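Local coordinates for protein BSU-2 beta-lactamase (Bacillus subtilis, PDB 6W5E) that probably hydrolyses the beta-lactam ring of antibiotics as a class D serine beta-lactamase of the penicillin-binding-protein transpeptidase family, at residues R65-N69 and Q70-P74; R100-G103 and V104-F108. All blocks are in the same frame, centred on the assembly; numbering follows the deposited sequence.

Contact 1. Residues R65-N69 and Q70-P74; sequences RKRAN and QRQTP
Arg67 and Gln72 meet where helix 65-68 gives way to the loop that follows it. Their side chains cross at about a right angle, and the flat amide group of Gln72 stands almost perpendicular to the guanidinium, with CD over one of its faces. Gln72 OE1 comes within 3.1 Å of Arg67 NH2, but the N-H is poorly aimed and the pair is packed rather than hydrogen-bonded. Arg67 gets there by turning CG anti to the backbone N (chi1 -169°) and then running straight out to NE. Gln72 NE2 donates to Gln70 O at 3.3 Å along a nearly straight line, the acceptor lying in the amide plane. That bond ties the side chain back to the backbone two residues earlier. NE2 also donates to Asn243 OD1, which accepts from Arg67 NE as well, a shared acceptor that ties the two side chains together. At the helix exit, Gln70 N donates to Arg67 O (3.1 Å, 163°), an i to i+3 bond that closes a turn over Ala68 and Asn69, while Asn69 N donates to Lys66 O (3.2 Å). With CG beside its own backbone N (chi1 -67°), Gln70 sets CG 3.3 Å from the same Lys66 O; the bend at chi2 then directs only the amide. Ala68 touches both Leu173, at the start of helix 172-184, and Thr49 of strand 48-54; Arg71 forms a salt bridge with Glu174 of that helix, and Arg67 NH1 binds a malonate ion, probably from the crystallisation liquor. The chain thus passes from the edge strand 59-63, beside strands 48-54 and 236-244, and on toward helix 81-88 and the carboxylated Lys79 just before it.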
loop_
_atom_site.group_PDB
_atom_site.type_symbol
_atom_site.label_atom_id
_atom_site.label_comp_id
_atom_site.label_asym_id
_atom_site.label_seq_id
_atom_site.Cartn_x
_atom_site.Cartn_y
_atom_site.Cartn_z
ATOM N N ARG A 65 -14.680 11.205 -6.866
ATOM C CA ARG A 65 -14.048 12.161 -5.964
ATOM C C ARG A 65 -14.589 12.036 -4.542
ATOM O O ARG A 65 -13.831 12.169 -3.568
ATOM C CB ARG A 65 -14.264 13.569 -6.524
ATOM C CG ARG A 65 -13.925 14.704 -5.600
ATOM C CD ARG A 65 -12.431 14.953 -5.572
ATOM N NE ARG A 65 -11.835 14.941 -6.905
ATOM C CZ ARG A 65 -10.638 15.448 -7.185
ATOM N NH1 ARG A 65 -9.923 16.020 -6.222
ATOM N NH2 ARG A 65 -10.161 15.388 -8.418
ATOM N N LYS A 66 -15.895 11.787 -4.394
ATOM C CA LYS A 66 -16.468 11.660 -3.055
ATOM C C LYS A 66 -15.791 10.545 -2.273
ATOM O O LYS A 66 -15.332 10.751 -1.142
ATOM C CB LYS A 66 -17.969 11.394 -3.137
ATOM C CG LYS A 66 -18.606 11.216 -1.765
ATOM C CD LYS A 66 -20.108 10.992 -1.866
ATOM C CE LYS A 66 -20.873 12.290 -1.661
ATOM N NZ LYS A 66 -22.335 12.103 -1.845
ATOM N N ARG A 67 -15.712 9.354 -2.866
ATOM C CA ARG A 67 -15.093 8.236 -2.170
ATOM C C ARG A 67 -13.597 8.457 -1.979
ATOM O O ARG A 67 -13.032 8.030 -0.963
ATOM C CB ARG A 67 -15.382 6.922 -2.898
ATOM C CG ARG A 67 -14.988 5.718 -2.074
ATOM C CD ARG A 67 -15.440 4.405 -2.666
ATOM N NE ARG A 67 -14.860 3.306 -1.908
ATOM C CZ ARG A 67 -15.527 2.543 -1.047
ATOM N NH1 ARG A 67 -16.821 2.739 -0.829
ATOM N NH2 ARG A 67 -14.888 1.586 -0.401
ATOM N N ALA A 68 -12.948 9.139 -2.924
ATOM C CA ALA A 68 -11.524 9.419 -2.801
ATOM C C ALA A 68 -11.214 10.246 -1.564
ATOM O O ALA A 68 -10.100 10.162 -1.033
ATOM C CB ALA A 68 -11.010 10.121 -4.058
ATOM N N ASN A 69 -12.182 11.017 -1.077
ATOM C CA ASN A 69 -11.984 11.876 0.080
ATOM C C ASN A 69 -12.467 11.258 1.385
ATOM O O ASN A 69 -12.350 11.897 2.431
ATOM C CB ASN A 69 -12.662 13.230 -0.153
ATOM C CG ASN A 69 -11.795 14.170 -0.954
ATOM O OD1 ASN A 69 -10.629 14.388 -0.619
ATOM N ND2 ASN A 69 -12.336 14.694 -2.048
ATOM N N GLN A 70 -12.994 10.035 1.360
ATOM C CA GLN A 70 -13.508 9.398 2.568
ATOM C C GLN A 70 -12.396 8.605 3.244
ATOM O O GLN A 70 -11.835 7.677 2.646
ATOM C CB GLN A 70 -14.673 8.472 2.244
ATOM C CG GLN A 70 -15.898 9.197 1.755
ATOM C CD GLN A 70 -16.504 10.117 2.804
ATOM O OE1 GLN A 70 -16.480 9.824 4.006
ATOM N NE2 GLN A 70 -17.061 11.234 2.353
ATOM N N ARG A 71 -12.099 8.954 4.494
ATOM C CA ARG A 71 -11.095 8.217 5.248
ATOM C C ARG A 71 -11.606 6.824 5.576
ATOM O O ARG A 71 -12.750 6.652 6.003
ATOM C CB ARG A 71 -10.736 8.959 6.529
ATOM C CG ARG A 71 -9.891 10.181 6.290
ATOM C CD ARG A 71 -9.412 10.757 7.594
ATOM N NE ARG A 71 -8.346 11.721 7.360
ATOM C CZ ARG A 71 -7.983 12.653 8.230
ATOM N NH1 ARG A 71 -8.607 12.763 9.405
ATOM N NH2 ARG A 71 -6.995 13.477 7.923
ATOM N N GLN A 72 -10.752 5.825 5.368
ATOM C CA GLN A 72 -11.116 4.435 5.584
ATOM C C GLN A 72 -9.954 3.730 6.269
ATOM O O GLN A 72 -8.815 4.197 6.228
ATOM C CB GLN A 72 -11.485 3.766 4.255
ATOM C CG GLN A 72 -12.726 4.385 3.617
ATOM C CD GLN A 72 -12.921 3.946 2.196
ATOM O OE1 GLN A 72 -13.200 2.777 1.935
ATOM N NE2 GLN A 72 -12.776 4.883 1.258
ATOM N N THR A 73 -10.241 2.598 6.901
ATOM C CA THR A 73 -9.177 1.888 7.592
ATOM C C THR A 73 -8.202 1.310 6.563
ATOM O O THR A 73 -8.623 0.811 5.516
ATOM C CB THR A 73 -9.761 0.804 8.508
ATOM O OG1 THR A 73 -10.532 -0.127 7.742
ATOM C CG2 THR A 73 -10.662 1.439 9.590
ATOM N N PRO A 74 -6.891 1.413 6.802
ATOM C CA PRO A 74 -5.926 1.082 5.739
ATOM C C PRO A 74 -5.687 -0.405 5.542
ATOM O O PRO A 74 -5.205 -0.797 4.469
ATOM C CB PRO A 74 -4.639 1.787 6.198
ATOM C CG PRO A 74 -4.768 1.830 7.690
ATOM C CD PRO A 74 -6.239 2.060 7.955
#

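Contact 2. Residues R100-G103 and V104-F108; sequences RWDG and VKREF
Asp102 and Arg106 face each other across a bend, their carboxylate and guanidinium planes only 20° apart. The grip is end-on and two-pronged: Arg106 NH2 reaches the syn lone pair of Asp102 OD2 at 2.8 Å, almost straight and within the guanidinium plane, while NH1 donates to OD1 at 3.0 Å, somewhat tilted. Asp102 OD1 also accepts from Val104 N at 3.0 Å, a bond that arrives from the opposite face of the carboxylate. A side-chain oxygen receiving the N-H two residues on makes this an Asx turn, which bends the loop between strands 98-99 and 115-116. To reach that N-H, Asp102 places CG between its backbone N and carbonyl carbon (chi1 60°). Gly103 follows with positive phi, a conformation in which a CB would strike the preceding carbonyl, and its CA rests 3.3 Å above the centre of the Trp101 ring. The indole edge is used as well: Trp101 NE1 donates to Val104 O at 2.9 Å with the acceptor close to the ring plane. Val104 CB lies 3.6 Å above one face of the Arg106 guanidinium, toward its rim, so that the salt bridge is backed by a branched hydrocarbon. Beyond these bonds the packing thins quickly. Asp102, Gly103 and Val104 are themselves exposed, and Lys105 starts away from the 100-103 run and makes a long, weak ion pair with Glu109. Asn112 OD1 accepts from Arg106 N and Asp114 OD1 from Trp101 N.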
loop_
_atom_site.group_PDB
_atom_site.type_symbol
_atom_site.label_atom_id
_atom_site.label_comp_id
_atom_site.label_asym_id
_atom_site.label_seq_id
_atom_site.Cartn_x
_atom_site.Cartn_y
_atom_site.Cartn_z
ATOM N N ARG A 100 10.177 -16.216 13.808
ATOM C CA ARG A 100 9.717 -17.594 13.742
ATOM C C ARG A 100 8.217 -17.703 14.004
ATOM O O ARG A 100 7.665 -17.030 14.882
ATOM C CB ARG A 100 10.489 -18.453 14.739
ATOM C CG ARG A 100 11.904 -18.752 14.299
ATOM C CD ARG A 100 12.581 -19.667 15.300
ATOM N NE ARG A 100 13.908 -20.024 14.843
ATOM C CZ ARG A 100 14.665 -20.960 15.402
ATOM N NH1 ARG A 100 14.216 -21.641 16.443
ATOM N NH2 ARG A 100 15.870 -21.212 14.917
ATOM N N TRP A 101 7.561 -18.552 13.215
ATOM C CA TRP A 101 6.150 -18.859 13.402
ATOM C C TRP A 101 5.951 -19.571 14.732
ATOM O O TRP A 101 6.792 -20.366 15.165
ATOM C CB TRP A 101 5.697 -19.760 12.254
ATOM C CG TRP A 101 4.276 -20.250 12.282
ATOM C CD1 TRP A 101 3.142 -19.514 12.516
ATOM C CD2 TRP A 101 3.836 -21.588 12.018
ATOM N NE1 TRP A 101 2.030 -20.327 12.429
ATOM C CE2 TRP A 101 2.431 -21.600 12.123
ATOM C CE3 TRP A 101 4.499 -22.784 11.711
ATOM C CZ2 TRP A 101 1.675 -22.763 11.934
ATOM C CZ3 TRP A 101 3.748 -23.933 11.522
ATOM C CH2 TRP A 101 2.353 -23.915 11.641
ATOM N N ASP A 102 4.832 -19.276 15.388
ATOM C CA ASP A 102 4.522 -19.867 16.681
ATOM C C ASP A 102 3.790 -21.199 16.578
ATOM O O ASP A 102 3.447 -21.780 17.614
ATOM C CB ASP A 102 3.731 -18.886 17.558
ATOM C CG ASP A 102 2.410 -18.459 16.936
ATOM O OD1 ASP A 102 2.025 -18.991 15.870
ATOM O OD2 ASP A 102 1.755 -17.577 17.523
ATOM N N GLY A 103 3.546 -21.698 15.370
ATOM C CA GLY A 103 2.862 -22.957 15.193
ATOM C C GLY A 103 1.350 -22.883 15.204
ATOM O O GLY A 103 0.698 -23.927 15.104
ATOM N N VAL A 104 0.767 -21.695 15.311
ATOM C CA VAL A 104 -0.684 -21.547 15.340
ATOM C C VAL A 104 -1.194 -21.446 13.907
ATOM O O VAL A 104 -0.728 -20.603 13.136
ATOM C CB VAL A 104 -1.098 -20.319 16.166
ATOM C CG1 VAL A 104 -2.595 -20.063 16.032
ATOM C CG2 VAL A 104 -0.699 -20.505 17.628
ATOM N N LYS A 105 -2.151 -22.303 13.550
ATOM C CA LYS A 105 -2.714 -22.286 12.204
ATOM C C LYS A 105 -3.687 -21.121 12.070
ATOM O O LYS A 105 -4.705 -21.067 12.771
ATOM C CB LYS A 105 -3.428 -23.605 11.908
ATOM C CG LYS A 105 -3.548 -23.936 10.417
ATOM C CD LYS A 105 -4.828 -24.720 10.111
ATOM C CE LYS A 105 -4.739 -25.494 8.793
ATOM N NZ LYS A 105 -4.698 -24.614 7.588
ATOM N N ARG A 106 -3.381 -20.197 11.166
ATOM C CA ARG A 106 -4.185 -19.006 10.950
ATOM C C ARG A 106 -4.903 -19.090 9.602
ATOM O O ARG A 106 -4.851 -20.116 8.911
ATOM C CB ARG A 106 -3.323 -17.754 11.132
ATOM C CG ARG A 106 -2.883 -17.568 12.577
ATOM C CD ARG A 106 -2.039 -16.324 12.781
ATOM N NE ARG A 106 -1.700 -16.154 14.191
ATOM C CZ ARG A 106 -0.607 -16.645 14.767
ATOM N NH1 ARG A 106 0.276 -17.329 14.047
ATOM N NH2 ARG A 106 -0.389 -16.443 16.060
ATOM N N GLU A 107 -5.552 -17.986 9.217
ATOM C CA GLU A 107 -6.570 -18.039 8.170
ATOM C C GLU A 107 -5.996 -18.474 6.825
ATOM O O GLU A 107 -6.662 -19.185 6.064
ATOM C CB GLU A 107 -7.283 -16.689 8.055
ATOM C CG GLU A 107 -8.387 -16.669 7.006
ATOM C CD GLU A 107 -9.026 -15.304 6.842
ATOM O OE1 GLU A 107 -8.761 -14.411 7.674
ATOM O OE2 GLU A 107 -9.809 -15.128 5.881
ATOM N N PHE A 108 -4.773 -18.064 6.507
ATOM C CA PHE A 108 -4.161 -18.369 5.220
ATOM C C PHE A 108 -2.934 -19.237 5.434
ATOM O O PHE A 108 -2.088 -18.928 6.280
ATOM C CB PHE A 108 -3.796 -17.084 4.470
ATOM C CG PHE A 108 -4.982 -16.217 4.158
ATOM C CD1 PHE A 108 -5.806 -16.513 3.083
ATOM C CD2 PHE A 108 -5.282 -15.117 4.944
ATOM C CE1 PHE A 108 -6.907 -15.722 2.796
ATOM C CE2 PHE A 108 -6.381 -14.321 4.661
ATOM C CZ PHE A 108 -7.194 -14.625 3.585
#

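Both are local contacts at the surface, each within a single run of chain, but they serve different parts of the fold. Contact 1 lies about 14 Å from the chain centre and includes the buried Ala68; Arg67 and Gln72 both donate to Asn243 on a strand of the central sheet, and Arg71 pairs with Glu174 of helix 172-184. Contact 2 lies about 23 Å out, has no buried residue, and rests on other loop residues between two short strands. Its main polar bonds, a charged pair plus an Asx turn, join residues within the run, with Asn112 and Asp114 adding bonds from the same loop. The centres are 32 Å apart and the two do not touch.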